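Local coordinates for protein spectinomycin phosphotransferase (Legionella pneumophila, PDB 3I0Q) that binds adenine nucleotides and magnesium and is probably an antibiotic phosphotransferase of the kinase-like aminoglycoside phosphotransferase family, at residues E76-I81 / I98-I103; S64-L69 / I229-P234; W118-K123 / E224-I229. All blocks are in the same frame, centred on the assembly; numbering follows the deposited sequence.

Contact 1: residues E76-I81 / I98-I103. With AMP (adenosine monophosphate), chain B.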
loop_
_atom_site.group_PDB
_atom_site.type_symbol
_atom_site.label_atom_id
_atom_site.label_comp_id
_atom_site.label_asym_id
_atom_site.label_seq_id
_atom_site.Cartn_x
_atom_site.Cartn_y
_atom_site.Cartn_z
ATOM N N GLU A 76 -12.638 0.812 -10.928
ATOM C CA GLU A 76 -12.024 0.068 -9.848
ATOM C C GLU A 76 -11.408 0.919 -8.759
ATOM O O GLU A 76 -10.482 0.489 -8.074
ATOM C CB GLU A 76 -10.986 -0.890 -10.404
ATOM C CG GLU A 76 -11.557 -1.962 -11.319
ATOM C CD GLU A 76 -11.873 -1.439 -12.709
ATOM O OE1 GLU A 76 -11.243 -0.443 -13.131
ATOM O OE2 GLU A 76 -12.733 -2.039 -13.383
ATOM N N ILE A 77 -11.931 2.128 -8.605
ATOM C CA ILE A 77 -11.475 3.058 -7.581
ATOM C C ILE A 77 -12.692 3.536 -6.795
ATOM O O ILE A 77 -13.545 4.243 -7.337
ATOM C CB ILE A 77 -10.788 4.277 -8.207
ATOM C CG1 ILE A 77 -9.405 3.877 -8.720
ATOM C CG2 ILE A 77 -10.744 5.429 -7.204
ATOM C CD1 ILE A 77 -8.490 3.301 -7.677
ATOM N N ILE A 78 -12.777 3.152 -5.525
ATOM C CA ILE A 78 -13.903 3.549 -4.691
ATOM C C ILE A 78 -13.928 5.080 -4.563
ATOM O O ILE A 78 -12.967 5.671 -4.082
ATOM C CB ILE A 78 -13.799 2.886 -3.296
ATOM C CG1 ILE A 78 -13.599 1.373 -3.458
ATOM C CG2 ILE A 78 -15.081 3.131 -2.501
ATOM C CD1 ILE A 78 -13.342 0.619 -2.190
ATOM N N PHE A 79 -15.018 5.713 -5.008
ATOM C CA PHE A 79 -15.142 7.171 -4.967
ATOM C C PHE A 79 -15.804 7.671 -3.684
ATOM O O PHE A 79 -16.756 7.068 -3.200
ATOM C CB PHE A 79 -15.951 7.670 -6.173
ATOM C CG PHE A 79 -15.669 9.102 -6.531
ATOM C CD1 PHE A 79 -14.401 9.479 -6.998
ATOM C CD2 PHE A 79 -16.633 10.085 -6.332
ATOM C CE1 PHE A 79 -14.095 10.795 -7.249
ATOM C CE2 PHE A 79 -16.335 11.420 -6.584
ATOM C CZ PHE A 79 -15.062 11.779 -7.040
ATOM N N PRO A 80 -15.321 8.794 -3.127
ATOM C CA PRO A 80 -15.899 9.340 -1.890
ATOM C C PRO A 80 -17.339 9.794 -2.080
ATOM O O PRO A 80 -17.838 9.873 -3.203
ATOM C CB PRO A 80 -14.987 10.526 -1.558
ATOM C CG PRO A 80 -13.701 10.218 -2.296
ATOM C CD PRO A 80 -14.194 9.621 -3.588
ATOM N N ILE A 81 -18.013 10.090 -0.978
ATOM C CA ILE A 81 -19.380 10.566 -1.063
ATOM C C ILE A 81 -19.391 12.069 -0.847
ATOM O O ILE A 81 -18.707 12.580 0.040
ATOM C CB ILE A 81 -20.271 9.909 -0.025
ATOM C CG1 ILE A 81 -20.493 8.444 -0.410
ATOM C CG2 ILE A 81 -21.560 10.713 0.113
ATOM C CD1 ILE A 81 -21.798 7.866 0.073
ATOM N N ILE A 98 -14.101 11.692 5.775
ATOM C CA ILE A 98 -14.230 11.120 4.445
ATOM C C ILE A 98 -15.178 9.943 4.457
ATOM O O ILE A 98 -14.932 8.934 5.127
ATOM C CB ILE A 98 -12.892 10.602 3.875
ATOM C CG1 ILE A 98 -11.828 11.691 3.893
ATOM C CG2 ILE A 98 -13.090 10.179 2.438
ATOM C CD1 ILE A 98 -10.527 11.256 3.241
ATOM N N ALA A 99 -16.263 10.062 3.709
ATOM C CA ALA A 99 -17.217 8.978 3.635
ATOM C C ALA A 99 -17.013 8.242 2.323
ATOM O O ALA A 99 -16.564 8.829 1.326
ATOM C CB ALA A 99 -18.628 9.524 3.721
ATOM N N TYR A 100 -17.313 6.950 2.338
ATOM C CA TYR A 100 -17.206 6.109 1.150
ATOM C C TYR A 100 -18.316 5.123 1.314
ATOM O O TYR A 100 -18.687 4.791 2.436
ATOM C CB TYR A 100 -15.916 5.288 1.102
ATOM C CG TYR A 100 -14.621 6.048 0.945
ATOM C CD1 TYR A 100 -13.894 6.446 2.058
ATOM C CD2 TYR A 100 -14.104 6.343 -0.320
ATOM C CE1 TYR A 100 -12.681 7.116 1.921
ATOM C CE2 TYR A 100 -12.895 7.014 -0.467
ATOM C CZ TYR A 100 -12.190 7.401 0.661
ATOM O OH TYR A 100 -11.016 8.115 0.561
ATOM N N PRO A 101 -18.880 4.644 0.205
ATOM C CA PRO A 101 -19.956 3.661 0.350
ATOM C C PRO A 101 -19.264 2.410 0.927
ATOM O O PRO A 101 -18.043 2.288 0.822
ATOM C CB PRO A 101 -20.436 3.480 -1.086
ATOM C CG PRO A 101 -19.153 3.686 -1.890
ATOM C CD PRO A 101 -18.544 4.882 -1.210
ATOM N N PHE A 102 -20.004 1.484 1.528
ATOM C CA PHE A 102 -19.329 0.328 2.108
ATOM C C PHE A 102 -19.236 -0.876 1.199
ATOM O O PHE A 102 -20.250 -1.426 0.798
ATOM C CB PHE A 102 -19.987 -0.101 3.424
ATOM C CG PHE A 102 -19.086 -0.942 4.293
ATOM C CD1 PHE A 102 -18.289 -0.356 5.265
ATOM C CD2 PHE A 102 -18.980 -2.317 4.093
ATOM C CE1 PHE A 102 -17.400 -1.127 6.022
ATOM C CE2 PHE A 102 -18.091 -3.085 4.848
ATOM C CZ PHE A 102 -17.306 -2.483 5.811
ATOM N N ILE A 103 -18.010 -1.295 0.897
ATOM C CA ILE A 103 -17.792 -2.451 0.037
ATOM C C ILE A 103 -17.550 -3.723 0.825
ATOM O O ILE A 103 -16.458 -3.951 1.338
ATOM C CB ILE A 103 -16.604 -2.234 -0.922
ATOM C CG1 ILE A 103 -17.048 -1.378 -2.102
ATOM C CG2 ILE A 103 -16.101 -3.568 -1.456
ATOM C CD1 ILE A 103 -17.869 -0.176 -1.702
HETATM P P AMP B . -7.081 1.635 3.686
HETATM O O1P AMP B . -5.693 1.671 4.226
HETATM O O2P AMP B . -8.091 2.158 4.835
HETATM O O3P AMP B . -7.414 2.368 2.428
HETATM O "O5'" AMP B . -7.524 0.089 3.525
HETATM C "C5'" AMP B . -7.263 -0.871 4.561
HETATM C "C4'" AMP B . -8.481 -1.771 4.804
HETATM O "O4'" AMP B . -9.667 -1.006 5.018
HETATM C "C3'" AMP B . -8.844 -2.689 3.641
HETATM O "O3'" AMP B . -8.198 -3.959 3.839
HETATM C "C2'" AMP B . -10.369 -2.851 3.829
HETATM O "O2'" AMP B . -10.607 -3.937 4.741
HETATM C "C1'" AMP B . -10.875 -1.553 4.475
HETATM N N9 AMP B . -11.628 -0.616 3.585
HETATM C C8 AMP B . -11.148 0.488 2.916
HETATM N N7 AMP B . -12.042 1.123 2.213
HETATM C C5 AMP B . -13.207 0.403 2.417
HETATM C C6 AMP B . -14.555 0.559 1.932
HETATM N N6 AMP B . -14.921 1.546 1.113
HETATM N N1 AMP B . -15.492 -0.353 2.337
HETATM C C2 AMP B . -15.121 -1.351 3.167
HETATM N N3 AMP B . -13.899 -1.597 3.683
HETATM C C4 AMP B . -12.976 -0.669 3.258
#
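The adenine-binding hinge of this kinase-like enzyme runs out of strand 97-101, and here the loop segment 76-81 packs against it through Ile78, Pro80 and Ile81, illustrating how a nucleotide pocket is built from both backbone and apolar side chains. The backbones share one hydrogen bond, from Ile81 N to Ala99 O at 3.0 Å, with an N-H...O angle of 151°. Side chains do the rest. Ile78 meets Tyr100 at roughly a right angle, its branch methyl CG2 lying 4.0 Å from Tyr100 CD2. With CG1 turned anti to its carbonyl carbon (chi1 -52°), the longer arm of Ile78 runs toward the adenine, and its CD1 ends 3.8 Å from AMP N6. Pro80 runs alongside the tyrosine, pointing the same way, with Pro80 CG 3.8 Å from Tyr100 CE2. Further along, Ile81 CG1 rests 4.1 Å from Pro101 CD. The tyrosine also touches Phe50 and Lys52 of strand 49-53, both seen to bind ADP.

At the end of the strand and just past it, the backbone reads the base. The exocyclic amine N6 of AMP donates to Pro101 O (3.2 Å), while Ile103 N donates to N1 of the ring (3.0 Å), so that adenine is gripped along one side by a donor and an acceptor two residues apart. Between them in sequence, Phe102, whose CG stands anti to the backbone N (chi1 -160°), turns one ring face to the C2 corner of the adenine, with AMP C2 over the ring centre and the two planes inclined to each other, so this is not a parallel stack. Such paired backbone bonds to N6 and N1, made where a strand of the small lobe passes into the linker, are characteristic of the hinge in the protein kinase-like fold.

Contact 2: residues S64-L69 / I229-P234. With AMP (adenosine monophosphate), chain B.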
loop_
_atom_site.group_PDB
_atom_site.type_symbol
_atom_site.label_atom_id
_atom_site.label_comp_id
_atom_site.label_asym_id
_atom_site.label_seq_id
_atom_site.Cartn_x
_atom_site.Cartn_y
_atom_site.Cartn_z
ATOM N N SER A 64 -6.466 14.017 -4.807
ATOM C CA SER A 64 -6.234 14.522 -6.159
ATOM C C SER A 64 -6.374 13.351 -7.119
ATOM O O SER A 64 -7.319 13.281 -7.892
ATOM C CB SER A 64 -4.824 15.117 -6.288
ATOM O OG SER A 64 -4.767 16.435 -5.766
ATOM N N ILE A 65 -5.412 12.437 -7.040
ATOM C CA ILE A 65 -5.361 11.225 -7.846
ATOM C C ILE A 65 -6.723 10.518 -7.979
ATOM O O ILE A 65 -7.054 9.974 -9.031
ATOM C CB ILE A 65 -4.360 10.236 -7.244
ATOM C CG1 ILE A 65 -2.979 10.873 -7.186
ATOM C CG2 ILE A 65 -4.310 8.982 -8.069
ATOM C CD1 ILE A 65 -2.867 12.005 -6.201
ATOM N N ILE A 66 -7.510 10.507 -6.917
ATOM C CA ILE A 66 -8.796 9.857 -7.012
ATOM C C ILE A 66 -9.668 10.626 -7.990
ATOM O O ILE A 66 -10.396 10.033 -8.794
ATOM C CB ILE A 66 -9.476 9.765 -5.641
ATOM C CG1 ILE A 66 -8.762 8.713 -4.795
ATOM C CG2 ILE A 66 -10.939 9.390 -5.803
ATOM C CD1 ILE A 66 -8.742 7.347 -5.436
ATOM N N ARG A 67 -9.596 11.953 -7.916
ATOM C CA ARG A 67 -10.354 12.812 -8.824
ATOM C C ARG A 67 -9.864 12.520 -10.248
ATOM O O ARG A 67 -10.649 12.205 -11.135
ATOM C CB ARG A 67 -10.108 14.291 -8.502
ATOM C CG ARG A 67 -10.687 14.780 -7.176
ATOM C CD ARG A 67 -10.498 16.300 -7.012
ATOM N NE ARG A 67 -11.384 16.856 -5.986
ATOM C CZ ARG A 67 -11.074 16.961 -4.697
ATOM N NH1 ARG A 67 -9.889 16.554 -4.273
ATOM N NH2 ARG A 67 -11.951 17.458 -3.830
ATOM N N LEU A 68 -8.548 12.608 -10.434
ATOM C CA LEU A 68 -7.901 12.381 -11.717
ATOM C C LEU A 68 -8.234 11.004 -12.270
ATOM O O LEU A 68 -8.393 10.831 -13.487
ATOM C CB LEU A 68 -6.387 12.533 -11.564
ATOM C CG LEU A 68 -5.484 11.993 -12.680
ATOM C CD1 LEU A 68 -5.622 12.847 -13.912
ATOM C CD2 LEU A 68 -4.033 11.959 -12.204
ATOM N N LEU A 69 -8.335 10.020 -11.383
ATOM C CA LEU A 69 -8.653 8.671 -11.814
ATOM C C LEU A 69 -10.134 8.502 -12.069
ATOM O O LEU A 69 -10.516 7.915 -13.077
ATOM C CB LEU A 69 -8.169 7.657 -10.788
ATOM C CG LEU A 69 -6.647 7.534 -10.786
ATOM C CD1 LEU A 69 -6.180 6.630 -9.648
ATOM C CD2 LEU A 69 -6.205 6.988 -12.131
ATOM N N ILE A 229 -7.278 0.034 -3.589
ATOM C CA ILE A 229 -7.397 1.047 -2.549
ATOM C C ILE A 229 -6.125 1.639 -1.974
ATOM O O ILE A 229 -5.045 1.430 -2.494
ATOM C CB ILE A 229 -8.264 0.532 -1.398
ATOM C CG1 ILE A 229 -7.514 -0.526 -0.593
ATOM C CG2 ILE A 229 -9.579 -0.016 -1.961
ATOM C CD1 ILE A 229 -8.319 -1.027 0.558
ATOM N N ASP A 230 -6.268 2.384 -0.886
ATOM C CA ASP A 230 -5.142 3.041 -0.235
ATOM C C ASP A 230 -4.325 3.836 -1.249
ATOM O O ASP A 230 -3.334 3.348 -1.791
ATOM C CB ASP A 230 -4.216 2.034 0.485
ATOM C CG ASP A 230 -3.709 2.558 1.859
ATOM O OD1 ASP A 230 -2.694 2.036 2.408
ATOM O OD2 ASP A 230 -4.355 3.494 2.406
ATOM N N TRP A 231 -4.753 5.059 -1.525
ATOM C CA TRP A 231 -4.008 5.899 -2.441
ATOM C C TRP A 231 -3.382 7.006 -1.627
ATOM O O TRP A 231 -3.355 8.168 -2.044
ATOM C CB TRP A 231 -4.907 6.490 -3.524
ATOM C CG TRP A 231 -5.353 5.460 -4.501
ATOM C CD1 TRP A 231 -6.501 4.732 -4.455
ATOM C CD2 TRP A 231 -4.630 4.995 -5.639
ATOM N NE1 TRP A 231 -6.540 3.846 -5.491
ATOM C CE2 TRP A 231 -5.401 3.983 -6.237
ATOM C CE3 TRP A 231 -3.402 5.334 -6.211
ATOM C CZ2 TRP A 231 -4.987 3.301 -7.389
ATOM C CZ3 TRP A 231 -2.991 4.656 -7.357
ATOM C CH2 TRP A 231 -3.783 3.652 -7.932
ATOM N N ASP A 232 -2.870 6.642 -0.461
ATOM C CA ASP A 232 -2.255 7.621 0.400
ATOM C C ASP A 232 -0.909 8.075 -0.115
ATOM O O ASP A 232 -0.588 9.265 -0.045
ATOM C CB ASP A 232 -2.120 7.076 1.827
ATOM C CG ASP A 232 -3.453 7.003 2.539
ATOM O OD1 ASP A 232 -4.162 8.034 2.583
ATOM O OD2 ASP A 232 -3.801 5.916 3.052
ATOM N N GLU A 233 -0.130 7.149 -0.662
ATOM C CA GLU A 233 1.189 7.524 -1.137
ATOM C C GLU A 233 1.534 7.268 -2.621
ATOM O O GLU A 233 2.613 6.733 -2.931
ATOM C CB GLU A 233 2.224 6.871 -0.218
ATOM C CG GLU A 233 1.958 7.160 1.249
ATOM C CD GLU A 233 3.143 6.864 2.159
ATOM O OE1 GLU A 233 4.213 7.500 1.987
ATOM O OE2 GLU A 233 2.993 6.002 3.055
ATOM N N PRO A 234 0.642 7.678 -3.553
ATOM C CA PRO A 234 0.890 7.475 -4.985
ATOM C C PRO A 234 2.077 8.308 -5.443
ATOM O O PRO A 234 2.284 9.410 -4.947
ATOM C CB PRO A 234 -0.425 7.902 -5.624
ATOM C CG PRO A 234 -0.903 8.980 -4.710
ATOM C CD PRO A 234 -0.616 8.416 -3.340
HETATM P P AMP B . -7.081 1.635 3.686
HETATM O O1P AMP B . -5.693 1.671 4.226
HETATM O O2P AMP B . -8.091 2.158 4.835
HETATM O O3P AMP B . -7.414 2.368 2.428
HETATM O "O5'" AMP B . -7.524 0.089 3.525
HETATM C "C5'" AMP B . -7.263 -0.871 4.561
HETATM C "C4'" AMP B . -8.481 -1.771 4.804
HETATM O "O4'" AMP B . -9.667 -1.006 5.018
HETATM C "C3'" AMP B . -8.844 -2.689 3.641
HETATM O "O3'" AMP B . -8.198 -3.959 3.839
HETATM C "C2'" AMP B . -10.369 -2.851 3.829
HETATM O "O2'" AMP B . -10.607 -3.937 4.741
HETATM C "C1'" AMP B . -10.875 -1.553 4.475
HETATM N N9 AMP B . -11.628 -0.616 3.585
HETATM C C8 AMP B . -11.148 0.488 2.916
HETATM N N7 AMP B . -12.042 1.123 2.213
HETATM C C5 AMP B . -13.207 0.403 2.417
HETATM C C6 AMP B . -14.555 0.559 1.932
HETATM N N6 AMP B . -14.921 1.546 1.113
HETATM N N1 AMP B . -15.492 -0.353 2.337
HETATM C C2 AMP B . -15.121 -1.351 3.167
HETATM N N3 AMP B . -13.899 -1.597 3.683
HETATM C C4 AMP B . -12.976 -0.669 3.258
#
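Trp231 reaches from the loop 229-234 to helix 63-71, where Ile65, Ile66 and Leu69 receive it. From CB, which points at the helix, the side chain leaves with CG anti to the carbonyl carbon (chi1 -71°), and the indole lies along these three residues. CG comes first to Ile66 CD1, at 4.0 Å. The same methyl is closer to Trp231 CD1, at 3.6 Å. Next in the five-membered ring, NE1 makes a weak hydrogen bond to Ile228 O, just ahead of the segment. On the benzo half, CE3 is 4.2 Å from Ile65 CG2. At the far end, Leu69 CD1 sits over the face of the six-membered ring in a CH-pi contact, 4.2 Å from its centroid and 10° off the normal. Ile229 O lies on the opposite face of the indole, displaced toward its rim on the pyrrole side. Pro234 extends the apolar surface, its CG 3.7 Å from Ile65 CG1.

No hydrogen bond joins the two segments. Their union rests on dispersion and the burial of apolar surface. Trp231 directly follows Asp230, a magnesium ligand, so hydrophobic packing joins the metal-binding loop to the helix.

Contact 3: residues W118-K123 / E224-I229. With AMP (adenosine monophosphate), chain B.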
loop_
_atom_site.group_PDB
_atom_site.type_symbol
_atom_site.label_atom_id
_atom_site.label_comp_id
_atom_site.label_asym_id
_atom_site.label_seq_id
_atom_site.Cartn_x
_atom_site.Cartn_y
_atom_site.Cartn_z
ATOM N N TRP A 118 -7.602 -11.440 -12.522
ATOM C CA TRP A 118 -6.201 -11.048 -12.636
ATOM C C TRP A 118 -6.008 -10.224 -13.893
ATOM O O TRP A 118 -5.317 -9.222 -13.886
ATOM C CB TRP A 118 -5.297 -12.270 -12.714
ATOM C CG TRP A 118 -4.879 -12.783 -11.383
ATOM C CD1 TRP A 118 -5.282 -13.945 -10.781
ATOM C CD2 TRP A 118 -3.939 -12.171 -10.489
ATOM N NE1 TRP A 118 -4.648 -14.094 -9.571
ATOM C CE2 TRP A 118 -3.817 -13.020 -9.366
ATOM C CE3 TRP A 118 -3.186 -10.988 -10.529
ATOM C CZ2 TRP A 118 -2.968 -12.722 -8.291
ATOM C CZ3 TRP A 118 -2.344 -10.692 -9.467
ATOM C CH2 TRP A 118 -2.242 -11.554 -8.363
ATOM N N LYS A 119 -6.629 -10.656 -14.980
ATOM C CA LYS A 119 -6.517 -9.953 -16.246
ATOM C C LYS A 119 -7.032 -8.540 -16.064
ATOM O O LYS A 119 -6.448 -7.579 -16.570
ATOM C CB LYS A 119 -7.329 -10.679 -17.329
ATOM C CG LYS A 119 -7.250 -10.060 -18.706
ATOM C CD LYS A 119 -7.537 -11.100 -19.764
ATOM C CE LYS A 119 -7.266 -10.570 -21.171
ATOM N NZ LYS A 119 -7.298 -11.675 -22.183
ATOM N N GLN A 120 -8.122 -8.421 -15.320
ATOM C CA GLN A 120 -8.734 -7.129 -15.069
ATOM C C GLN A 120 -7.853 -6.240 -14.210
ATOM O O GLN A 120 -7.920 -5.029 -14.323
ATOM C CB GLN A 120 -10.097 -7.316 -14.405
ATOM C CG GLN A 120 -11.150 -6.401 -14.960
ATOM C CD GLN A 120 -11.657 -5.437 -13.921
ATOM O OE1 GLN A 120 -12.151 -5.854 -12.867
ATOM N NE2 GLN A 120 -11.546 -4.135 -14.205
ATOM N N LEU A 121 -7.039 -6.838 -13.345
ATOM C CA LEU A 121 -6.134 -6.059 -12.507
ATOM C C LEU A 121 -5.032 -5.553 -13.450
ATOM O O LEU A 121 -4.437 -4.489 -13.237
ATOM C CB LEU A 121 -5.513 -6.932 -11.398
ATOM C CG LEU A 121 -4.491 -6.253 -10.469
ATOM C CD1 LEU A 121 -5.174 -5.184 -9.614
ATOM C CD2 LEU A 121 -3.814 -7.277 -9.600
ATOM N N GLY A 122 -4.769 -6.328 -14.498
ATOM C CA GLY A 122 -3.764 -5.935 -15.457
ATOM C C GLY A 122 -4.258 -4.713 -16.203
ATOM O O GLY A 122 -3.519 -3.743 -16.403
ATOM N N LYS A 123 -5.527 -4.760 -16.595
ATOM C CA LYS A 123 -6.151 -3.680 -17.341
ATOM C C LYS A 123 -6.254 -2.357 -16.583
ATOM O O LYS A 123 -6.054 -1.295 -17.166
ATOM C CB LYS A 123 -7.537 -4.120 -17.808
ATOM C CG LYS A 123 -8.302 -3.077 -18.615
ATOM C CD LYS A 123 -9.647 -3.640 -19.089
ATOM C CE LYS A 123 -10.462 -2.602 -19.859
ATOM N NZ LYS A 123 -11.697 -3.179 -20.476
ATOM N N GLU A 224 -17.181 -10.160 -10.779
ATOM C CA GLU A 224 -15.951 -9.935 -11.499
ATOM C C GLU A 224 -15.693 -8.443 -11.391
ATOM O O GLU A 224 -15.426 -7.763 -12.383
ATOM C CB GLU A 224 -16.148 -10.366 -12.955
ATOM C CG GLU A 224 -14.892 -10.478 -13.808
ATOM C CD GLU A 224 -15.217 -10.919 -15.241
ATOM O OE1 GLU A 224 -15.715 -12.056 -15.414
ATOM O OE2 GLU A 224 -14.984 -10.129 -16.189
ATOM N N SER A 225 -15.824 -7.936 -10.168
ATOM C CA SER A 225 -15.578 -6.526 -9.881
ATOM C C SER A 225 -14.562 -6.496 -8.745
ATOM O O SER A 225 -14.715 -7.211 -7.757
ATOM C CB SER A 225 -16.849 -5.824 -9.420
ATOM O OG SER A 225 -16.989 -5.943 -8.020
ATOM N N ILE A 226 -13.530 -5.674 -8.896
ATOM C CA ILE A 226 -12.478 -5.546 -7.903
ATOM C C ILE A 226 -12.183 -4.065 -7.689
ATOM O O ILE A 226 -12.467 -3.249 -8.555
ATOM C CB ILE A 226 -11.178 -6.225 -8.389
ATOM C CG1 ILE A 226 -10.622 -5.472 -9.601
ATOM C CG2 ILE A 226 -11.429 -7.696 -8.732
ATOM C CD1 ILE A 226 -9.403 -6.120 -10.180
ATOM N N TYR A 227 -11.608 -3.713 -6.545
ATOM C CA TYR A 227 -11.283 -2.317 -6.278
ATOM C C TYR A 227 -9.828 -2.217 -5.824
ATOM O O TYR A 227 -9.312 -3.127 -5.174
ATOM C CB TYR A 227 -12.209 -1.744 -5.185
ATOM C CG TYR A 227 -13.673 -2.076 -5.371
ATOM C CD1 TYR A 227 -14.582 -1.112 -5.782
ATOM C CD2 TYR A 227 -14.145 -3.361 -5.145
ATOM C CE1 TYR A 227 -15.938 -1.413 -5.962
ATOM C CE2 TYR A 227 -15.492 -3.677 -5.320
ATOM C CZ TYR A 227 -16.393 -2.699 -5.726
ATOM O OH TYR A 227 -17.741 -3.013 -5.857
ATOM N N ILE A 228 -9.157 -1.131 -6.196
ATOM C CA ILE A 228 -7.783 -0.912 -5.781
ATOM C C ILE A 228 -7.913 0.192 -4.758
ATOM O O ILE A 228 -8.613 1.177 -5.022
ATOM C CB ILE A 228 -6.915 -0.446 -6.952
ATOM C CG1 ILE A 228 -6.886 -1.561 -8.014
ATOM C CG2 ILE A 228 -5.525 -0.023 -6.450
ATOM C CD1 ILE A 228 -5.531 -1.786 -8.688
ATOM N N ILE A 229 -7.278 0.034 -3.589
ATOM C CA ILE A 229 -7.397 1.047 -2.549
ATOM C C ILE A 229 -6.125 1.639 -1.974
ATOM O O ILE A 229 -5.045 1.430 -2.494
ATOM C CB ILE A 229 -8.264 0.532 -1.398
ATOM C CG1 ILE A 229 -7.514 -0.526 -0.593
ATOM C CG2 ILE A 229 -9.579 -0.016 -1.961
ATOM C CD1 ILE A 229 -8.319 -1.027 0.558
HETATM P P AMP B . -7.081 1.635 3.686
HETATM O O1P AMP B . -5.693 1.671 4.226
HETATM O O2P AMP B . -8.091 2.158 4.835
HETATM O O3P AMP B . -7.414 2.368 2.428
HETATM O "O5'" AMP B . -7.524 0.089 3.525
HETATM C "C5'" AMP B . -7.263 -0.871 4.561
HETATM C "C4'" AMP B . -8.481 -1.771 4.804
HETATM O "O4'" AMP B . -9.667 -1.006 5.018
HETATM C "C3'" AMP B . -8.844 -2.689 3.641
HETATM O "O3'" AMP B . -8.198 -3.959 3.839
HETATM C "C2'" AMP B . -10.369 -2.851 3.829
HETATM O "O2'" AMP B . -10.607 -3.937 4.741
HETATM C "C1'" AMP B . -10.875 -1.553 4.475
HETATM N N9 AMP B . -11.628 -0.616 3.585
HETATM C C8 AMP B . -11.148 0.488 2.916
HETATM N N7 AMP B . -12.042 1.123 2.213
HETATM C C5 AMP B . -13.207 0.403 2.417
HETATM C C6 AMP B . -14.555 0.559 1.932
HETATM N N6 AMP B . -14.921 1.546 1.113
HETATM N N1 AMP B . -15.492 -0.353 2.337
HETATM C C2 AMP B . -15.121 -1.351 3.167
HETATM N N3 AMP B . -13.899 -1.597 3.683
HETATM C C4 AMP B . -12.976 -0.669 3.258
#
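Ile226, Gln120 and Leu121 carry most of the junction between helix 115-130 and strand 226-228, whose axes here approach to 9.8 Å at an angle of 39°. Ile226 is the central piece. Its CG1 sits between the backbone N and the carbonyl carbon (chi1 66°), a setting that sends CD1 to the helix, 4.0 Å from Leu121 CA and 4.2 Å from Leu121 CB. Gln120 slides past Ile226 in the opposite direction, bringing its carbonyl oxygen OE1 to 3.6 Å from Ile226 CG1. The other end of that amide, NE2, has a weak hydrogen bond to Glu76 OE2, so the glutamine presents an oxygen to the isoleucine while its nitrogen faces a carboxylate. Leu121, on the helix, has CG anti to its backbone N and meets Ile228 of the strand at about a right angle, methyl to methyl, with 3.5 Å between Leu121 CD1 and Ile228 CD1. Leu125, one turn on, also touches Ile228.

No hydrogen bond crosses between these two segments, and the contact rests largely on aliphatic packing; Gln120 lays its amide oxygen against the carbon chain of Ile226, while NE2 turns to Glu76.

After helix 8-19 and strands 38-40 and 49-53, the chain forms helix 63-71, whose partner loop 229-234 arrives some 160 residues later, so contact 2 closes the longest loop. Within that span lie the other two in series: contact 1 closes a short excursion between 81 and 98, and contact 3 then brings strand 226-228 back to helix 115-130. Contacts 2 and 3 share Ile229, where the strand gives way to the magnesium loop. Segment 76-81 of contact 1 touches both other contacts: Ile77 packs on Trp231 and Ile66, and Glu76 bonds through its backbone to Ile228. Together they tie helices 63-71 and 115-130 to the adenine-binding hinge and the metal-binding loop, which both reach the nucleotide.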